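Citryl-spermidine/3,4-dihydroxybenzoyl-citryl-spermidine:spermidine ligase (Bacillus anthracis, PDB 3TO3) catalyses the ATP-dependent condensation of spermidine with citryl-spermidine intermediates in the biosynthesis of petrobactin, a siderophore used for iron acquisition and virulence. Local coordinates at residues Phe121-Glu126 and Ala169-Gln174; Ala226-Ile231 and Tyr241-Val246; Ser257-Asp262 and Lys266-Leu271. All coordinates share one frame; numbering follows the deposited sequence.

Interaction 1 (Phe121-Glu126 and Ala169-Gln174); sequences FIHELE and ARIGFQ
With chi1 of I171 at -41° and chi2 at -64°, CD1 reaches the side of helix 115-138, where H123, its CG trans to the backbone N (chi1 -178°), brings its ring to meet it. This is a helix-to-loop contact: the loop between helices 150-156 and 175-181 makes a type II beta turn from R170 to F173, and R170 and I171 form a G1 beta bulge opposite L305 of strand 297-306. CD1 of I171 touches two helix residues at once. It lies 3.8 Å from CG of E124, and the two side chains meet at about a right angle; it also approaches CD2 of H123 at 3.9 Å, obliquely to the imidazole. The E124 side chain touches the loop through CB and CG, while OE1 is hydrogen-bonded to S308 OG. H123 also packs on N258 of the second subunit. K131 NZ, from the same helix, bonds the carbonyl oxygens of A169, R170 and F173 and so ties the loop to the helix by polar means as well. The ATP pocket is close, the side chain of A169 being about 9 Å from the bound nucleotide. At A169 the backbones come nearest, and its methyl CB sits 3.7 Å from E124 O and 3.9 Å from E124 CB.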
loop_
_atom_site.group_PDB
_atom_site.type_symbol
_atom_site.label_atom_id
_atom_site.label_comp_id
_atom_site.label_asym_id
_atom_site.label_seq_id
_atom_site.Cartn_x
_atom_site.Cartn_y
_atom_site.Cartn_z
ATOM N N PHE B 121 -13.117 0.889 -0.703
ATOM C CA PHE B 121 -14.074 1.113 0.365
ATOM C C PHE B 121 -14.276 -0.160 1.187
ATOM O O PHE B 121 -14.262 -0.112 2.420
ATOM C CB PHE B 121 -15.393 1.611 -0.225
ATOM C CG PHE B 121 -16.406 2.039 0.799
ATOM C CD1 PHE B 121 -16.039 2.843 1.870
ATOM C CD2 PHE B 121 -17.727 1.671 0.667
ATOM C CE1 PHE B 121 -16.980 3.261 2.810
ATOM C CE2 PHE B 121 -18.676 2.073 1.598
ATOM C CZ PHE B 121 -18.299 2.888 2.667
ATOM N N ILE B 122 -14.446 -1.294 0.506
ATOM C CA ILE B 122 -14.606 -2.586 1.190
ATOM C C ILE B 122 -13.389 -2.857 2.066
ATOM O O ILE B 122 -13.538 -3.280 3.224
ATOM C CB ILE B 122 -14.731 -3.742 0.199
ATOM C CG1 ILE B 122 -16.181 -3.914 -0.247
ATOM C CG2 ILE B 122 -14.252 -5.040 0.831
ATOM C CD1 ILE B 122 -16.303 -4.592 -1.632
ATOM N N HIS B 123 -12.197 -2.577 1.519
ATOM C CA HIS B 123 -10.929 -2.772 2.228
ATOM C C HIS B 123 -10.870 -1.908 3.483
ATOM O O HIS B 123 -10.431 -2.361 4.522
ATOM C CB HIS B 123 -9.731 -2.432 1.337
ATOM C CG HIS B 123 -8.404 -2.658 1.994
ATOM N ND1 HIS B 123 -8.058 -3.853 2.582
ATOM C CD2 HIS B 123 -7.328 -1.850 2.131
ATOM C CE1 HIS B 123 -6.826 -3.773 3.050
ATOM N NE2 HIS B 123 -6.359 -2.568 2.791
ATOM N N GLU B 124 -11.332 -0.671 3.379
ATOM C CA GLU B 124 -11.323 0.229 4.517
ATOM C C GLU B 124 -12.288 -0.185 5.589
ATOM O O GLU B 124 -12.010 0.009 6.790
ATOM C CB GLU B 124 -11.654 1.663 4.075
ATOM C CG GLU B 124 -10.489 2.303 3.422
ATOM C CD GLU B 124 -10.865 3.594 2.743
ATOM O OE1 GLU B 124 -11.625 4.374 3.384
ATOM O OE2 GLU B 124 -10.406 3.810 1.581
ATOM N N LEU B 125 -13.434 -0.717 5.153
ATOM C CA LEU B 125 -14.435 -1.210 6.090
ATOM C C LEU B 125 -13.888 -2.411 6.876
ATOM O O LEU B 125 -14.101 -2.505 8.079
ATOM C CB LEU B 125 -15.752 -1.576 5.377
ATOM C CG LEU B 125 -16.490 -0.310 4.922
ATOM C CD1 LEU B 125 -17.710 -0.644 4.095
ATOM C CD2 LEU B 125 -16.915 0.503 6.113
ATOM N N GLU B 126 -13.209 -3.324 6.179
ATOM C CA GLU B 126 -12.613 -4.490 6.803
ATOM C C GLU B 126 -11.476 -4.090 7.734
ATOM O O GLU B 126 -11.290 -4.681 8.789
ATOM C CB GLU B 126 -12.084 -5.469 5.731
ATOM C CG GLU B 126 -13.197 -6.193 5.020
ATOM C CD GLU B 126 -12.704 -7.058 3.853
ATOM O OE1 GLU B 126 -11.546 -6.884 3.399
ATOM O OE2 GLU B 126 -13.486 -7.914 3.389
ATOM N N ALA B 169 -10.000 2.862 9.623
ATOM C CA ALA B 169 -9.270 2.121 8.582
ATOM C C ALA B 169 -7.768 2.012 8.811
ATOM O O ALA B 169 -7.206 0.897 8.767
ATOM C CB ALA B 169 -9.540 2.711 7.219
ATOM N N ARG B 170 -7.137 3.151 9.058
ATOM C CA ARG B 170 -5.686 3.223 9.233
ATOM C C ARG B 170 -4.902 2.440 8.179
ATOM O O ARG B 170 -4.044 1.626 8.536
ATOM C CB ARG B 170 -5.278 2.727 10.621
ATOM C CG ARG B 170 -5.499 3.730 11.729
ATOM C CD ARG B 170 -5.462 3.079 13.110
ATOM N NE ARG B 170 -6.173 3.903 14.071
ATOM C CZ ARG B 170 -6.246 3.667 15.379
ATOM N NH1 ARG B 170 -5.655 2.604 15.910
ATOM N NH2 ARG B 170 -6.944 4.493 16.151
ATOM N N ILE B 171 -5.199 2.654 6.896
ATOM C CA ILE B 171 -4.461 1.965 5.816
ATOM C C ILE B 171 -2.960 2.362 5.841
ATOM O O ILE B 171 -2.586 3.550 5.795
ATOM C CB ILE B 171 -5.084 2.246 4.420
ATOM C CG1 ILE B 171 -6.624 2.215 4.493
ATOM C CG2 ILE B 171 -4.516 1.280 3.308
ATOM C CD1 ILE B 171 -7.232 0.892 4.859
ATOM N N GLY B 172 -2.103 1.349 5.883
ATOM C CA GLY B 172 -0.688 1.514 6.192
ATOM C C GLY B 172 -0.215 0.971 7.540
ATOM O O GLY B 172 0.977 0.664 7.649
ATOM N N PHE B 173 -1.113 0.762 8.520
ATOM C CA PHE B 173 -0.748 0.072 9.781
ATOM C C PHE B 173 -1.164 -1.387 9.717
ATOM O O PHE B 173 -2.351 -1.694 9.508
ATOM C CB PHE B 173 -1.443 0.671 11.033
ATOM C CG PHE B 173 -0.862 1.988 11.530
ATOM C CD1 PHE B 173 0.235 2.576 10.930
ATOM C CD2 PHE B 173 -1.443 2.646 12.617
ATOM C CE1 PHE B 173 0.770 3.814 11.415
ATOM C CE2 PHE B 173 -0.930 3.859 13.093
ATOM C CZ PHE B 173 0.180 4.448 12.486
ATOM N N GLN B 174 -0.215 -2.300 9.926
ATOM C CA GLN B 174 -0.609 -3.673 10.257
ATOM C C GLN B 174 -0.729 -3.754 11.790
ATOM O O GLN B 174 -0.580 -2.729 12.478
ATOM C CB GLN B 174 0.353 -4.695 9.657
ATOM C CG GLN B 174 0.210 -4.785 8.131
ATOM C CD GLN B 174 -1.248 -5.016 7.685
ATOM O OE1 GLN B 174 -1.766 -4.290 6.826
ATOM N NE2 GLN B 174 -1.911 -6.035 8.270
#

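Interaction 2 (Ala226-Ile231 and Tyr241-Val246); sequences AYKERI and YLFIPV
F243 is the apolar centre of this helix-on-sheet contact, in which helix 221-232 lies against the edge strand 241-246 of a three-stranded antiparallel sheet. The axes of the two segments approach to 11.4 Å, with their directions 124° apart, so the helix slants across the strand. The tight part is buried. CE2 of F243 is shared by two helix residues one turn apart, lying 4.1 Å from CB of Y227 and the same distance from CD1 of I231. I231 and F243 come at each other from opposite directions, CD1 lying oblique to the phenyl ring. I231 divides its branches between two aromatic residues: CG1 carries CD1 to F243, while CG2, trans to the backbone N, goes to Y241. I269 and L271 of strand 268-273 continue this apolar layer, touching I231 and F243 respectively. The hydroxyl of Y241 bonds the carbonyl oxygen of K266, so its polar end is held outside the pair of segments. On the loose side K228, exposed, stretches out as a nearly extended chain and brings CE to 4.2 Å from CE1 of F243, oblique to the ring. No hydrogen bond joins helix to strand. At the start of the strand I231 and Y241 slide past each other in opposite directions, CG2 of I231 coming obliquely to within 4.1 Å of CE2 of Y241.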
loop_
_atom_site.group_PDB
_atom_site.type_symbol
_atom_site.label_atom_id
_atom_site.label_comp_id
_atom_site.label_asym_id
_atom_site.label_seq_id
_atom_site.Cartn_x
_atom_site.Cartn_y
_atom_site.Cartn_z
ATOM N N ALA B 226 24.486 21.246 19.505
ATOM C CA ALA B 226 25.108 19.977 19.184
ATOM C C ALA B 226 24.606 19.477 17.838
ATOM O O ALA B 226 25.320 18.769 17.117
ATOM C CB ALA B 226 24.806 18.963 20.272
ATOM N N TYR B 227 23.367 19.832 17.517
ATOM C CA TYR B 227 22.820 19.529 16.200
ATOM C C TYR B 227 23.610 20.293 15.137
ATOM O O TYR B 227 23.994 19.732 14.104
ATOM C CB TYR B 227 21.325 19.870 16.129
ATOM C CG TYR B 227 20.408 18.811 16.733
ATOM C CD1 TYR B 227 20.913 17.574 17.127
ATOM C CD2 TYR B 227 19.034 19.043 16.886
ATOM C CE1 TYR B 227 20.083 16.597 17.662
ATOM C CE2 TYR B 227 18.189 18.062 17.422
ATOM C CZ TYR B 227 18.721 16.842 17.803
ATOM O OH TYR B 227 17.911 15.851 18.341
ATOM N N LYS B 228 23.874 21.569 15.393
ATOM C CA LYS B 228 24.634 22.366 14.439
ATOM C C LYS B 228 26.054 21.856 14.264
ATOM O O LYS B 228 26.615 21.966 13.182
ATOM C CB LYS B 228 24.588 23.860 14.784
ATOM C CG LYS B 228 23.183 24.426 14.544
ATOM C CD LYS B 228 22.980 25.862 15.018
ATOM C CE LYS B 228 21.515 26.281 14.785
ATOM N NZ LYS B 228 21.198 27.583 15.440
ATOM N N GLU B 229 26.631 21.274 15.309
ATOM C CA GLU B 229 28.019 20.830 15.221
ATOM C C GLU B 229 28.093 19.544 14.431
ATOM O O GLU B 229 29.113 19.245 13.820
ATOM C CB GLU B 229 28.647 20.643 16.605
ATOM C CG GLU B 229 29.833 21.575 16.881
ATOM C CD GLU B 229 31.060 21.261 16.015
ATOM O OE1 GLU B 229 31.094 20.189 15.363
ATOM O OE2 GLU B 229 31.995 22.093 15.990
ATOM N N ARG B 230 27.012 18.775 14.450
ATOM C CA ARG B 230 26.972 17.537 13.688
ATOM C C ARG B 230 26.898 17.822 12.178
ATOM O O ARG B 230 27.668 17.273 11.404
ATOM C CB ARG B 230 25.819 16.641 14.161
ATOM C CG ARG B 230 25.563 15.462 13.253
ATOM C CD ARG B 230 24.756 14.373 13.938
ATOM N NE ARG B 230 23.892 13.650 13.000
ATOM C CZ ARG B 230 24.337 12.912 11.981
ATOM N NH1 ARG B 230 25.648 12.797 11.763
ATOM N NH2 ARG B 230 23.472 12.291 11.172
ATOM N N ILE B 231 25.982 18.697 11.779
ATOM C CA ILE B 231 25.855 19.145 10.398
ATOM C C ILE B 231 27.178 19.703 9.885
ATOM O O ILE B 231 27.603 19.392 8.784
ATOM C CB ILE B 231 24.762 20.236 10.285
ATOM C CG1 ILE B 231 23.416 19.705 10.773
ATOM C CG2 ILE B 231 24.633 20.760 8.861
ATOM C CD1 ILE B 231 22.324 20.765 10.874
ATOM N N TYR B 241 19.999 25.336 6.949
ATOM C CA TYR B 241 18.983 24.350 7.349
ATOM C C TYR B 241 17.947 24.847 8.341
ATOM O O TYR B 241 18.252 25.639 9.233
ATOM C CB TYR B 241 19.649 23.118 7.951
ATOM C CG TYR B 241 20.472 22.348 6.961
ATOM C CD1 TYR B 241 19.996 21.180 6.404
ATOM C CD2 TYR B 241 21.727 22.805 6.564
ATOM C CE1 TYR B 241 20.745 20.475 5.492
ATOM C CE2 TYR B 241 22.475 22.117 5.641
ATOM C CZ TYR B 241 21.975 20.934 5.115
ATOM O OH TYR B 241 22.709 20.220 4.202
ATOM N N LEU B 242 16.721 24.367 8.177
ATOM C CA LEU B 242 15.717 24.463 9.231
ATOM C C LEU B 242 15.620 23.100 9.937
ATOM O O LEU B 242 16.271 22.145 9.535
ATOM C CB LEU B 242 14.381 24.889 8.635
ATOM C CG LEU B 242 14.378 26.278 7.967
ATOM C CD1 LEU B 242 13.103 26.540 7.148
ATOM C CD2 LEU B 242 14.546 27.406 9.030
ATOM N N PHE B 243 14.799 23.005 10.964
ATOM C CA PHE B 243 14.714 21.803 11.786
ATOM C C PHE B 243 13.274 21.417 11.892
ATOM O O PHE B 243 12.450 22.278 12.201
ATOM C CB PHE B 243 15.292 22.065 13.177
ATOM C CG PHE B 243 16.759 22.380 13.140
ATOM C CD1 PHE B 243 17.199 23.681 12.898
ATOM C CD2 PHE B 243 17.699 21.374 13.278
ATOM C CE1 PHE B 243 18.577 23.975 12.839
ATOM C CE2 PHE B 243 19.076 21.659 13.216
ATOM C CZ PHE B 243 19.508 22.950 13.004
ATOM N N ILE B 244 12.963 20.150 11.589
ATOM C CA ILE B 244 11.580 19.687 11.615
ATOM C C ILE B 244 11.474 18.386 12.396
ATOM O O ILE B 244 12.240 17.446 12.175
ATOM C CB ILE B 244 11.149 19.377 10.170
ATOM C CG1 ILE B 244 11.649 20.475 9.210
ATOM C CG2 ILE B 244 9.661 19.127 10.081
ATOM C CD1 ILE B 244 11.052 20.367 7.834
ATOM N N PRO B 245 10.484 18.309 13.288
ATOM C CA PRO B 245 10.190 17.063 13.998
ATOM C C PRO B 245 9.359 16.112 13.091
ATOM O O PRO B 245 8.493 16.595 12.371
ATOM C CB PRO B 245 9.443 17.539 15.238
ATOM C CG PRO B 245 8.791 18.813 14.815
ATOM C CD PRO B 245 9.597 19.414 13.686
ATOM N N VAL B 246 9.603 14.804 13.156
ATOM C CA VAL B 246 8.959 13.852 12.276
ATOM C C VAL B 246 8.397 12.719 13.120
ATOM O O VAL B 246 9.045 12.254 14.062
ATOM C CB VAL B 246 9.982 13.267 11.284
ATOM C CG1 VAL B 246 9.315 12.332 10.300
ATOM C CG2 VAL B 246 10.714 14.388 10.558
#

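Interaction 3 (Ser257-Asp262 and Lys266-Leu271); sequences SNYAED and KGIIYL
Y259 lays CD2 of its ring against CD1 of I268, 3.5 Å apart, the two side chains crossing obliquely. Y259 is where helix 248-258 ends and helix 260-264 begins: it is the first residue to leave helical angles and also the N-cap of the second helix. A short turn leads from helix 260-264 into strand 268-273, which makes this a local helix-to-strand connection, with just three residues between the segments. I268 points from the first position of the strand back toward Y259 and helix 260-264. Its CG1 is trans to the carbonyl carbon (chi1 -82°), and with chi2 at 173° the extended chain sets CD1 beside Y259 and also 4.0 Å from CB of D262. D262 therefore meets I268 with its methylene, while its carboxylate is directed to Y355, whose hydroxyl bonds OD1. The backbone closes the connection. N of I268 donates to O of D262 at 3.3 Å with an N-H...O angle of 152°, from well above the carbonyl plane. The same oxygen lies 2.9 Å from N of G267, whose N-H bonds to OD2 of D265, and 3.0 Å from N of K266. G267 sits with its CA 4.7 Å from that of D262. Y259 also packs on T362 and S365, and I268 on I194 of the neighbouring strand. The contact thus divides in two: the D262 carbonyl accepts from I268 N with two further amide nitrogens close by, where the strand begins, while CD1 of I268 makes the apolar side with Y259 and D262 CB, joining helix 260-264 and the residue before it to the sheet.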
loop_
_atom_site.group_PDB
_atom_site.type_symbol
_atom_site.label_atom_id
_atom_site.label_comp_id
_atom_site.label_asym_id
_atom_site.label_seq_id
_atom_site.Cartn_x
_atom_site.Cartn_y
_atom_site.Cartn_z
ATOM N N SER B 257 12.544 5.825 3.036
ATOM C CA SER B 257 12.487 5.062 1.804
ATOM C C SER B 257 12.174 5.925 0.592
ATOM O O SER B 257 12.582 5.585 -0.509
ATOM C CB SER B 257 11.505 3.903 1.912
ATOM O OG SER B 257 10.216 4.388 2.225
ATOM N N ASN B 258 11.381 6.983 0.763
ATOM C CA ASN B 258 11.053 7.856 -0.380
ATOM C C ASN B 258 11.909 9.115 -0.606
ATOM O O ASN B 258 11.733 9.836 -1.575
ATOM C CB ASN B 258 9.583 8.272 -0.299
ATOM C CG ASN B 258 8.628 7.087 -0.477
ATOM O OD1 ASN B 258 8.173 6.486 0.494
ATOM N ND2 ASN B 258 8.297 6.786 -1.716
ATOM N N TYR B 259 12.708 9.457 0.382
ATOM C CA TYR B 259 13.656 10.561 0.322
ATOM C C TYR B 259 15.103 10.214 0.141
ATOM O O TYR B 259 15.953 11.019 0.537
ATOM C CB TYR B 259 13.465 11.602 1.396
ATOM C CG TYR B 259 12.120 12.275 1.426
ATOM C CD1 TYR B 259 10.956 11.553 1.696
ATOM C CD2 TYR B 259 12.013 13.651 1.253
ATOM C CE1 TYR B 259 9.722 12.191 1.768
ATOM C CE2 TYR B 259 10.788 14.299 1.343
ATOM C CZ TYR B 259 9.649 13.573 1.606
ATOM O OH TYR B 259 8.436 14.224 1.692
ATOM N N ALA B 260 15.389 8.961 -0.185
ATOM C CA ALA B 260 16.776 8.534 -0.246
ATOM C C ALA B 260 17.645 9.546 -0.991
ATOM O O ALA B 260 18.768 9.815 -0.589
ATOM C CB ALA B 260 16.895 7.155 -0.913
ATOM N N GLU B 261 17.157 10.116 -2.073
ATOM C CA GLU B 261 18.040 11.004 -2.831
ATOM C C GLU B 261 18.343 12.317 -2.053
ATOM O O GLU B 261 19.431 12.851 -2.125
ATOM C CB GLU B 261 17.504 11.220 -4.252
ATOM C CG GLU B 261 17.211 12.660 -4.621
ATOM C CD GLU B 261 16.168 12.803 -5.738
ATOM O OE1 GLU B 261 15.461 11.805 -6.045
ATOM O OE2 GLU B 261 16.065 13.924 -6.298
ATOM N N ASP B 262 17.390 12.794 -1.274
ATOM C CA ASP B 262 17.602 13.943 -0.394
ATOM C C ASP B 262 18.551 13.580 0.747
ATOM O O ASP B 262 19.355 14.382 1.165
ATOM C CB ASP B 262 16.263 14.425 0.206
ATOM C CG ASP B 262 15.162 14.548 -0.834
ATOM O OD1 ASP B 262 14.756 15.690 -1.144
ATOM O OD2 ASP B 262 14.709 13.498 -1.352
ATOM N N LYS B 266 22.182 15.426 1.258
ATOM C CA LYS B 266 22.097 16.265 2.450
ATOM C C LYS B 266 21.069 17.373 2.362
ATOM O O LYS B 266 21.138 18.342 3.099
ATOM C CB LYS B 266 23.473 16.877 2.753
ATOM C CG LYS B 266 24.632 15.903 2.578
ATOM C CD LYS B 266 25.357 15.631 3.883
ATOM C CE LYS B 266 24.876 14.361 4.586
ATOM N NZ LYS B 266 25.469 13.101 3.981
ATOM N N GLY B 267 20.077 17.192 1.498
ATOM C CA GLY B 267 18.858 17.977 1.554
ATOM C C GLY B 267 18.153 17.746 2.887
ATOM O O GLY B 267 17.447 18.624 3.397
ATOM N N ILE B 268 18.342 16.538 3.426
ATOM C CA ILE B 268 17.752 16.103 4.681
ATOM C C ILE B 268 18.820 15.401 5.518
ATOM O O ILE B 268 19.586 14.566 5.025
ATOM C CB ILE B 268 16.626 15.105 4.432
ATOM C CG1 ILE B 268 15.346 15.819 4.086
ATOM C CG2 ILE B 268 16.332 14.331 5.663
ATOM C CD1 ILE B 268 14.298 14.800 3.680
ATOM N N ILE B 269 18.905 15.744 6.790
ATOM C CA ILE B 269 19.928 15.128 7.623
ATOM C C ILE B 269 19.287 14.706 8.934
ATOM O O ILE B 269 18.604 15.500 9.593
ATOM C CB ILE B 269 21.079 16.096 7.951
ATOM C CG1 ILE B 269 21.724 16.648 6.680
ATOM C CG2 ILE B 269 22.114 15.413 8.825
ATOM C CD1 ILE B 269 22.727 17.786 6.919
ATOM N N TYR B 270 19.514 13.451 9.301
ATOM C CA TYR B 270 18.978 12.906 10.520
ATOM C C TYR B 270 19.787 13.427 11.709
ATOM O O TYR B 270 21.002 13.316 11.729
ATOM C CB TYR B 270 19.010 11.372 10.461
ATOM C CG TYR B 270 18.786 10.721 11.809
ATOM C CD1 TYR B 270 17.516 10.545 12.323
ATOM C CD2 TYR B 270 19.860 10.294 12.578
ATOM C CE1 TYR B 270 17.321 9.967 13.600
ATOM C CE2 TYR B 270 19.675 9.718 13.833
ATOM C CZ TYR B 270 18.407 9.553 14.335
ATOM O OH TYR B 270 18.245 8.988 15.592
ATOM N N LEU B 271 19.105 13.976 12.703
ATOM C CA LEU B 271 19.760 14.464 13.915
ATOM C C LEU B 271 19.590 13.483 15.096
ATOM O O LEU B 271 20.576 13.009 15.659
ATOM C CB LEU B 271 19.310 15.882 14.262
ATOM C CG LEU B 271 19.530 16.784 13.054
ATOM C CD1 LEU B 271 18.790 18.147 13.195
ATOM C CD2 LEU B 271 21.026 16.962 12.847
#

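In the fold
Interactions 2 and 3 share one element, the three-stranded antiparallel sheet of 192-197, 241-246 and 268-273; their centres are 12 Å apart and they touch, through R230 with the carbonyl oxygen of Y270 and through Y227 packing on L271. Both are buried and lie away from the annotated sites. Interaction 2 is purely apolar, whereas interaction 3 adds a backbone bond at its turn. Interaction 1, its centre 29 Å from that of interaction 3 and 35 Å from that of interaction 2, is partly buried and stands near the ATP pocket, joining helix to loop by side-chain packing. Interactions 1 and 3 both meet the second subunit: Q174 bonds S257 of the other chain.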